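Local atomic coordinates of intramolecular trans-sialidase (Macrobdella decora, PDB entry 3SLI), a protein that cleaves terminal sialic acid from glycoconjugates and, as an intramolecular trans-sialidase, releases it as 2,7-anhydro-Neu5Ac. Residues A[110-115]-A[191-196]; A[125-130]-A[186-191]. All coordinates share one frame; numbering follows the deposited sequence.

Overall arrangement
Contacts 1 and 2 lie side by side in the N-terminal lectin-like domain, with centres about 7 Å apart. They share Thr191, the last residue of helix 184-191. Its methyl packs chiefly on strand 107-118, and its hydroxyl binds Gly130 N of contact 2. Strands 107-118 and 123-128 are antiparallel neighbours in one sheet, and Ala114 O lies 2.9 Å from Phe127 N. Asn129 N is likewise 2.9 Å from Thr112 O. The segments of contact 2 fall between those of contact 1 in the sequence, overlapping at Thr191. Their centres lie about 22 and 23 Å from the centre of the chain. The ligand 2,7-anhydro-Neu5Ac is held elsewhere, in the propeller domain.

Contact 1: residues A[110-115]-A[191-196]; sequences FNTVAL and TGVTTY
Thr194 OG1 is gripped by two groups. Thr112 OG1 meets Thr194 OG1 at 2.7 Å, and Asn129 OD1, in the turn just after the neighbouring strand, is also hydrogen-bonded to it. The same Asn129 OD1 takes the backbone N-H of Thr112, which ties the three residues together. The two threonine side chains cross at about a right angle. Thr112 puts its OG1 beside its own backbone N (chi1 -46°), and this brings the hydroxyl to Thr194. The methyl Thr112 CG2 is left to lie on the backbone of Thr191, 3.7 Å from Thr191 CA.

Carbon packs against oxygen round Thr112. Thr191 CB comes up against the carbonyl of Thr112, and Val193 CG1 flanks Thr112 OG1 at 3.6 Å. Further along the strand the contact is apolar, with Thr191 CG2 3.8 Å from Ala114 CB. Residues 191 to 194 form a type I beta turn, with a weak bond from Thr194 N to Thr191 O.

At the other end Tyr196 OH donates to Phe110 O at 2.7 Å. It lies in the carbonyl plane, on a lone pair, with a C=O...donor angle of 138°. A water accepts from Phe110 N. The oxygen of this water lies 3.1 Å from Tyr196 OH and donates to it. The phenol thus gives one bond and receives one. The Tyr196 ring also meets Tyr104, with the planes at about 60°.

The loop that leaves helix 184-191 is therefore fastened to strand 107-118 by side-chain hydroxyls. Thr194 OG1 gives the buried Thr112 hydroxyl a close polar partner, and the Tyr196 phenol binds Phe110 O.

Contact 2: residues A[125-130]-A[186-191]; sequences RLFANG and ELIQAT
Leu187 CB sits over the centre of the Phe127 ring, 3.8 Å from the centroid and almost exactly on the ring normal. This is a CH-pi contact. Leu187 CD1 reaches past the rim on the same side and touches Phe127 CE1 at 3.5 Å. Ile188 meets the ring differently, at the edge and in its plane, where Ile188 CD1 lies 3.9 Å from Phe127 CD2. The bent end of the isoleucine (chi2 -66°) brings CD1 to this edge. The other branch, Ile188 CG2, rests 3.4 Å from Gly130 O. The ring is thus held by one helix residue over a face and by the next at an edge. The Leu132 side chain of the following strand also touches Phe127.

One turn further along the helix, the hydroxyl of Thr191 joins turn to helix. It stands between the backbone N and the carbonyl carbon (chi1 63°), and from there Thr191 OG1 donates to Leu187 O at 2.8 Å. The backbone N of Thr191 binds that same oxygen from the opposite face of the carbonyl plane. Thr191 OG1 in turn accepts the N-H of Gly130 N at 3.0 Å, in a somewhat bent bond. The hydroxyl therefore both gives and receives a bond in a buried place.

Asn129 CA makes a CA-H...O contact of 3.2 Å with Thr191 O. Asn129 and Gly130 both have positive phi and form the two-residue type I' turn of a beta hairpin between strands 123-128 and 131-137.

Strand 125-128 and helix 186-191 run roughly parallel, at 29°, with 8.0 Å between their axes. The short helix lies on the outer face of one sheet of an antiparallel beta sandwich, in a domain of the concanavalin-like lectin fold.

Contact 1: residues A[110-115]-A[191-196]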
ATOM      1  N   PHE A 110       0.080  -0.210 -24.387  1.00 17.16           N
ATOM      2  CA  PHE A 110      -1.344  -0.009 -24.623  1.00 14.60           C
ATOM      3  C   PHE A 110      -2.186  -0.352 -23.404  1.00 13.19           C
ATOM      4  O   PHE A 110      -1.882  -1.287 -22.661  1.00 14.95           O
ATOM      5  CB  PHE A 110      -1.828  -0.875 -25.795  1.00 15.71           C
ATOM      6  CG  PHE A 110      -1.516  -0.305 -27.147  1.00 16.55           C
ATOM      7  CD1 PHE A 110      -0.262  -0.487 -27.725  1.00 16.09           C
ATOM      8  CD2 PHE A 110      -2.480   0.415 -27.847  1.00 15.26           C
ATOM      9  CE1 PHE A 110       0.028   0.044 -28.988  1.00 19.69           C
ATOM     10  CE2 PHE A 110      -2.205   0.949 -29.105  1.00 16.17           C
ATOM     11  CZ  PHE A 110      -0.948   0.765 -29.679  1.00 17.12           C
ATOM     12  N   ASN A 111      -3.240   0.421 -23.194  1.00 11.52           N
ATOM     13  CA  ASN A 111      -4.170   0.168 -22.107  1.00 11.67           C
ATOM     14  C   ASN A 111      -5.499  -0.018 -22.830  1.00 13.77           C
ATOM     15  O   ASN A 111      -5.692   0.525 -23.925  1.00 14.12           O
ATOM     16  CB  ASN A 111      -4.259   1.358 -21.140  1.00 11.83           C
ATOM     17  CG  ASN A 111      -2.965   1.582 -20.357  1.00 12.79           C
ATOM     18  OD1 ASN A 111      -2.011   2.171 -20.867  1.00 14.93           O
ATOM     19  ND2 ASN A 111      -2.943   1.138 -19.110  1.00  8.70           N
ATOM     20  N   THR A 112      -6.386  -0.816 -22.257  1.00 13.02           N
ATOM     21  CA  THR A 112      -7.685  -1.055 -22.864  1.00 13.59           C
ATOM     22  C   THR A 112      -8.735  -0.612 -21.859  1.00 13.30           C
ATOM     23  O   THR A 112      -8.770  -1.093 -20.720  1.00 14.50           O
ATOM     24  CB  THR A 112      -7.861  -2.543 -23.239  1.00 13.39           C
ATOM     25  OG1 THR A 112      -6.675  -3.008 -23.902  1.00 13.10           O
ATOM     26  CG2 THR A 112      -9.060  -2.717 -24.182  1.00 15.90           C
ATOM     27  N   VAL A 113      -9.586   0.319 -22.281  1.00 12.54           N
ATOM     28  CA  VAL A 113     -10.620   0.869 -21.411  1.00 12.80           C
ATOM     29  C   VAL A 113     -12.024   0.760 -22.015  1.00 11.94           C
ATOM     30  O   VAL A 113     -12.172   0.529 -23.222  1.00 11.67           O
ATOM     31  CB  VAL A 113     -10.301   2.358 -21.076  1.00 11.90           C
ATOM     32  CG1 VAL A 113      -8.871   2.474 -20.591  1.00 13.51           C
ATOM     33  CG2 VAL A 113     -10.510   3.254 -22.302  1.00 13.54           C
ATOM     34  N   ALA A 114     -13.038   0.939 -21.174  1.00 12.04           N
ATOM     35  CA  ALA A 114     -14.424   0.865 -21.615  1.00 11.51           C
ATOM     36  C   ALA A 114     -15.362   1.645 -20.717  1.00 12.84           C
ATOM     37  O   ALA A 114     -15.179   1.711 -19.500  1.00 11.17           O
ATOM     38  CB  ALA A 114     -14.895  -0.593 -21.686  1.00 14.01           C
ATOM     39  N   LEU A 115     -16.361   2.256 -21.338  1.00 11.01           N
ATOM     40  CA  LEU A 115     -17.379   2.980 -20.607  1.00 12.22           C
ATOM     41  C   LEU A 115     -18.701   2.367 -21.044  1.00 13.12           C
ATOM     42  O   LEU A 115     -18.965   2.219 -22.241  1.00 14.19           O
ATOM     43  CB  LEU A 115     -17.388   4.472 -20.944  1.00 11.99           C
ATOM     44  CG  LEU A 115     -18.687   5.057 -20.386  1.00 15.49           C
ATOM     45  CD1 LEU A 115     -18.524   5.401 -18.917  1.00 15.20           C
ATOM     46  CD2 LEU A 115     -19.145   6.231 -21.195  1.00 19.62           C
ATOM     47  N   THR A 191     -11.392  -5.714 -21.907  1.00 13.38           N
ATOM     48  CA  THR A 191     -10.321  -4.842 -21.418  1.00 15.31           C
ATOM     49  C   THR A 191      -9.148  -5.604 -20.787  1.00 15.36           C
ATOM     50  O   THR A 191      -8.026  -5.104 -20.768  1.00 15.12           O
ATOM     51  CB  THR A 191     -10.843  -3.748 -20.436  1.00 13.24           C
ATOM     52  OG1 THR A 191     -11.387  -4.353 -19.258  1.00 12.83           O
ATOM     53  CG2 THR A 191     -11.913  -2.875 -21.107  1.00  9.61           C
ATOM     54  N   GLY A 192      -9.403  -6.829 -20.327  1.00 15.50           N
ATOM     55  CA  GLY A 192      -8.366  -7.640 -19.706  1.00 15.84           C
ATOM     56  C   GLY A 192      -7.264  -8.125 -20.631  1.00 18.69           C
ATOM     57  O   GLY A 192      -6.331  -8.805 -20.194  1.00 17.32           O
ATOM     58  N   VAL A 193      -7.350  -7.762 -21.905  1.00 18.57           N
ATOM     59  CA  VAL A 193      -6.353  -8.172 -22.877  1.00 18.05           C
ATOM     60  C   VAL A 193      -4.997  -7.483 -22.658  1.00 19.28           C
ATOM     61  O   VAL A 193      -3.983  -7.879 -23.245  1.00 17.92           O
ATOM     62  CB  VAL A 193      -6.876  -7.958 -24.317  1.00 22.05           C
ATOM     63  CG1 VAL A 193      -6.760  -6.502 -24.738  1.00 21.50           C
ATOM     64  CG2 VAL A 193      -6.157  -8.879 -25.276  1.00 28.23           C
ATOM     65  N   THR A 194      -4.982  -6.432 -21.843  1.00 17.96           N
ATOM     66  CA  THR A 194      -3.737  -5.734 -21.537  1.00 15.97           C
ATOM     67  C   THR A 194      -3.606  -5.566 -20.025  1.00 16.20           C
ATOM     68  O   THR A 194      -4.448  -4.934 -19.389  1.00 14.82           O
ATOM     69  CB  THR A 194      -3.646  -4.333 -22.212  1.00 15.39           C
ATOM     70  OG1 THR A 194      -4.839  -3.580 -21.946  1.00 14.82           O
ATOM     71  CG2 THR A 194      -3.412  -4.458 -23.712  1.00 13.43           C
ATOM     72  N   THR A 195      -2.604  -6.218 -19.443  1.00 18.12           N
ATOM     73  CA  THR A 195      -2.342  -6.117 -18.007  1.00 18.13           C
ATOM     74  C   THR A 195      -0.827  -6.100 -17.851  1.00 18.37           C
ATOM     75  O   THR A 195      -0.107  -6.651 -18.691  1.00 15.59           O
ATOM     76  CB  THR A 195      -2.939  -7.301 -17.188  1.00 19.32           C
ATOM     77  OG1 THR A 195      -2.377  -8.538 -17.640  1.00 21.69           O
ATOM     78  CG2 THR A 195      -4.465  -7.344 -17.307  1.00 14.58           C
ATOM     79  N   TYR A 196      -0.344  -5.429 -16.806  1.00 17.59           N
ATOM     80  CA  TYR A 196       1.091  -5.323 -16.558  1.00 17.29           C
ATOM     81  C   TYR A 196       1.364  -5.580 -15.083  1.00 18.44           C
ATOM     82  O   TYR A 196       0.686  -5.035 -14.209  1.00 16.82           O
ATOM     83  CB  TYR A 196       1.597  -3.944 -16.991  1.00 17.28           C
ATOM     84  CG  TYR A 196       1.236  -3.631 -18.430  1.00 16.54           C
ATOM     85  CD1 TYR A 196       0.008  -3.043 -18.751  1.00 18.78           C
ATOM     86  CD2 TYR A 196       2.070  -4.012 -19.473  1.00 14.91           C
ATOM     87  CE1 TYR A 196      -0.382  -2.856 -20.081  1.00 17.75           C
ATOM     88  CE2 TYR A 196       1.695  -3.831 -20.803  1.00 17.58           C
ATOM     89  CZ  TYR A 196       0.464  -3.257 -21.103  1.00 17.54           C
ATOM     90  OH  TYR A 196       0.079  -3.116 -22.422  1.00 15.43           O
TER
HETATM   91  O   HOH W   1       1.429  -2.596 -25.220  1.00 18.45           O

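Contact 2: residues A[125-130]-A[186-191]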
ATOM      1  N   ARG A 125     -20.613   2.806 -15.967  1.00 14.27           N
ATOM      2  CA  ARG A 125     -19.509   2.030 -15.412  1.00 15.66           C
ATOM      3  C   ARG A 125     -18.234   2.155 -16.239  1.00 14.61           C
ATOM      4  O   ARG A 125     -18.285   2.163 -17.468  1.00 16.62           O
ATOM      5  CB  ARG A 125     -19.908   0.558 -15.255  1.00 17.89           C
ATOM      6  CG  ARG A 125     -20.853   0.324 -14.097  1.00 22.40           C
ATOM      7  CD  ARG A 125     -20.993  -1.140 -13.743  1.00 25.98           C
ATOM      8  NE  ARG A 125     -21.327  -1.276 -12.326  1.00 29.51           N
ATOM      9  CZ  ARG A 125     -22.003  -2.291 -11.804  1.00 28.57           C
ATOM     10  NH1 ARG A 125     -22.428  -3.274 -12.576  1.00 29.31           N
ATOM     11  NH2 ARG A 125     -22.254  -2.319 -10.504  1.00 30.20           N
ATOM     12  N   LEU A 126     -17.101   2.292 -15.557  1.00 13.29           N
ATOM     13  CA  LEU A 126     -15.801   2.431 -16.211  1.00 13.97           C
ATOM     14  C   LEU A 126     -14.951   1.201 -15.940  1.00 13.82           C
ATOM     15  O   LEU A 126     -14.913   0.708 -14.807  1.00 13.46           O
ATOM     16  CB  LEU A 126     -15.053   3.666 -15.693  1.00 16.73           C
ATOM     17  CG  LEU A 126     -15.178   5.016 -16.399  1.00 19.10           C
ATOM     18  CD1 LEU A 126     -14.426   6.060 -15.580  1.00 19.83           C
ATOM     19  CD2 LEU A 126     -14.623   4.947 -17.812  1.00 15.99           C
ATOM     20  N   PHE A 127     -14.232   0.749 -16.965  1.00 14.21           N
ATOM     21  CA  PHE A 127     -13.383  -0.432 -16.868  1.00 13.07           C
ATOM     22  C   PHE A 127     -12.036  -0.111 -17.481  1.00 13.18           C
ATOM     23  O   PHE A 127     -11.934   0.725 -18.387  1.00 14.52           O
ATOM     24  CB  PHE A 127     -13.966  -1.607 -17.684  1.00 10.78           C
ATOM     25  CG  PHE A 127     -15.355  -2.021 -17.287  1.00 13.49           C
ATOM     26  CD1 PHE A 127     -16.474  -1.293 -17.715  1.00 12.55           C
ATOM     27  CD2 PHE A 127     -15.554  -3.147 -16.495  1.00 11.45           C
ATOM     28  CE1 PHE A 127     -17.766  -1.684 -17.359  1.00 10.72           C
ATOM     29  CE2 PHE A 127     -16.842  -3.549 -16.130  1.00 15.71           C
ATOM     30  CZ  PHE A 127     -17.955  -2.810 -16.567  1.00 14.41           C
ATOM     31  N   ALA A 128     -11.008  -0.818 -17.029  1.00 13.65           N
ATOM     32  CA  ALA A 128      -9.671  -0.662 -17.587  1.00 12.00           C
ATOM     33  C   ALA A 128      -8.837  -1.873 -17.227  1.00 10.72           C
ATOM     34  O   ALA A 128      -8.922  -2.389 -16.110  1.00 12.28           O
ATOM     35  CB  ALA A 128      -9.001   0.606 -17.089  1.00 12.67           C
ATOM     36  N   ASN A 129      -8.123  -2.377 -18.222  1.00 11.86           N
ATOM     37  CA  ASN A 129      -7.222  -3.509 -18.069  1.00 15.68           C
ATOM     38  C   ASN A 129      -7.763  -4.691 -17.269  1.00 15.57           C
ATOM     39  O   ASN A 129      -7.074  -5.259 -16.408  1.00 14.28           O
ATOM     40  CB  ASN A 129      -5.882  -3.022 -17.508  1.00 16.29           C
ATOM     41  CG  ASN A 129      -5.215  -1.979 -18.403  1.00 17.98           C
ATOM     42  OD1 ASN A 129      -5.448  -1.927 -19.614  1.00 16.03           O
ATOM     43  ND2 ASN A 129      -4.403  -1.120 -17.801  1.00 13.95           N
ATOM     44  N   GLY A 130      -9.015  -5.044 -17.545  1.00 14.85           N
ATOM     45  CA  GLY A 130      -9.647  -6.177 -16.897  1.00 14.19           C
ATOM     46  C   GLY A 130     -10.338  -5.955 -15.573  1.00 12.79           C
ATOM     47  O   GLY A 130     -10.718  -6.930 -14.924  1.00 14.63           O
ATOM     48  N   GLU A 186     -18.420  -9.193 -20.376  1.00 18.05           N
ATOM     49  CA  GLU A 186     -17.824  -8.969 -21.691  1.00 20.87           C
ATOM     50  C   GLU A 186     -16.763  -7.867 -21.638  1.00 18.28           C
ATOM     51  O   GLU A 186     -15.758  -7.935 -22.349  1.00 16.99           O
ATOM     52  CB  GLU A 186     -18.885  -8.556 -22.714  1.00 22.82           C
ATOM     53  CG  GLU A 186     -19.960  -9.586 -22.988  1.00 33.33           C
ATOM     54  CD  GLU A 186     -20.989  -9.083 -23.994  1.00 34.79           C
ATOM     55  OE1 GLU A 186     -20.656  -9.025 -25.201  1.00 37.02           O
ATOM     56  OE2 GLU A 186     -22.115  -8.729 -23.572  1.00 29.45           O
ATOM     57  N   LEU A 187     -17.009  -6.843 -20.821  1.00 18.01           N
ATOM     58  CA  LEU A 187     -16.078  -5.717 -20.701  1.00 16.93           C
ATOM     59  C   LEU A 187     -14.821  -6.047 -19.898  1.00 14.76           C
ATOM     60  O   LEU A 187     -13.733  -5.584 -20.243  1.00 14.65           O
ATOM     61  CB  LEU A 187     -16.798  -4.475 -20.164  1.00 16.64           C
ATOM     62  CG  LEU A 187     -17.890  -3.984 -21.131  1.00 15.56           C
ATOM     63  CD1 LEU A 187     -18.682  -2.822 -20.537  1.00 13.14           C
ATOM     64  CD2 LEU A 187     -17.254  -3.595 -22.463  1.00 14.70           C
ATOM     65  N   ILE A 188     -14.969  -6.857 -18.853  1.00 15.65           N
ATOM     66  CA  ILE A 188     -13.836  -7.305 -18.034  1.00 17.39           C
ATOM     67  C   ILE A 188     -12.936  -8.106 -18.982  1.00 16.97           C
ATOM     68  O   ILE A 188     -11.726  -7.905 -19.044  1.00 16.36           O
ATOM     69  CB  ILE A 188     -14.302  -8.259 -16.883  1.00 18.69           C
ATOM     70  CG1 ILE A 188     -15.075  -7.496 -15.805  1.00 19.50           C
ATOM     71  CG2 ILE A 188     -13.114  -8.998 -16.279  1.00 17.49           C
ATOM     72  CD1 ILE A 188     -14.248  -6.490 -15.031  1.00 22.93           C
ATOM     73  N   GLN A 189     -13.563  -8.996 -19.742  1.00 19.32           N
ATOM     74  CA  GLN A 189     -12.881  -9.844 -20.711  1.00 19.91           C
ATOM     75  C   GLN A 189     -12.198  -9.002 -21.804  1.00 20.74           C
ATOM     76  O   GLN A 189     -10.998  -9.147 -22.056  1.00 20.09           O
ATOM     77  CB  GLN A 189     -13.905 -10.801 -21.331  1.00 25.10           C
ATOM     78  CG  GLN A 189     -13.335 -11.826 -22.288  1.00 35.28           C
ATOM     79  CD  GLN A 189     -12.550 -12.902 -21.577  1.00 43.24           C
ATOM     80  OE1 GLN A 189     -12.944 -13.374 -20.506  1.00 46.51           O
ATOM     81  NE2 GLN A 189     -11.430 -13.303 -22.169  1.00 46.92           N
ATOM     82  N   ALA A 190     -12.959  -8.106 -22.431  1.00 17.13           N
ATOM     83  CA  ALA A 190     -12.434  -7.250 -23.492  1.00 15.22           C
ATOM     84  C   ALA A 190     -11.259  -6.375 -23.055  1.00 14.59           C
ATOM     85  O   ALA A 190     -10.251  -6.289 -23.761  1.00 16.28           O
ATOM     86  CB  ALA A 190     -13.540  -6.379 -24.055  1.00 14.62           C
ATOM     87  N   THR A 191     -11.392  -5.714 -21.907  1.00 13.38           N
ATOM     88  CA  THR A 191     -10.321  -4.842 -21.418  1.00 15.31           C
ATOM     89  C   THR A 191      -9.148  -5.604 -20.787  1.00 15.36           C
ATOM     90  O   THR A 191      -8.026  -5.104 -20.768  1.00 15.12           O
ATOM     91  CB  THR A 191     -10.843  -3.748 -20.436  1.00 13.24           C
ATOM     92  OG1 THR A 191     -11.387  -4.353 -19.258  1.00 12.83           O
ATOM     93  CG2 THR A 191     -11.913  -2.875 -21.107  1.00  9.61           C
TER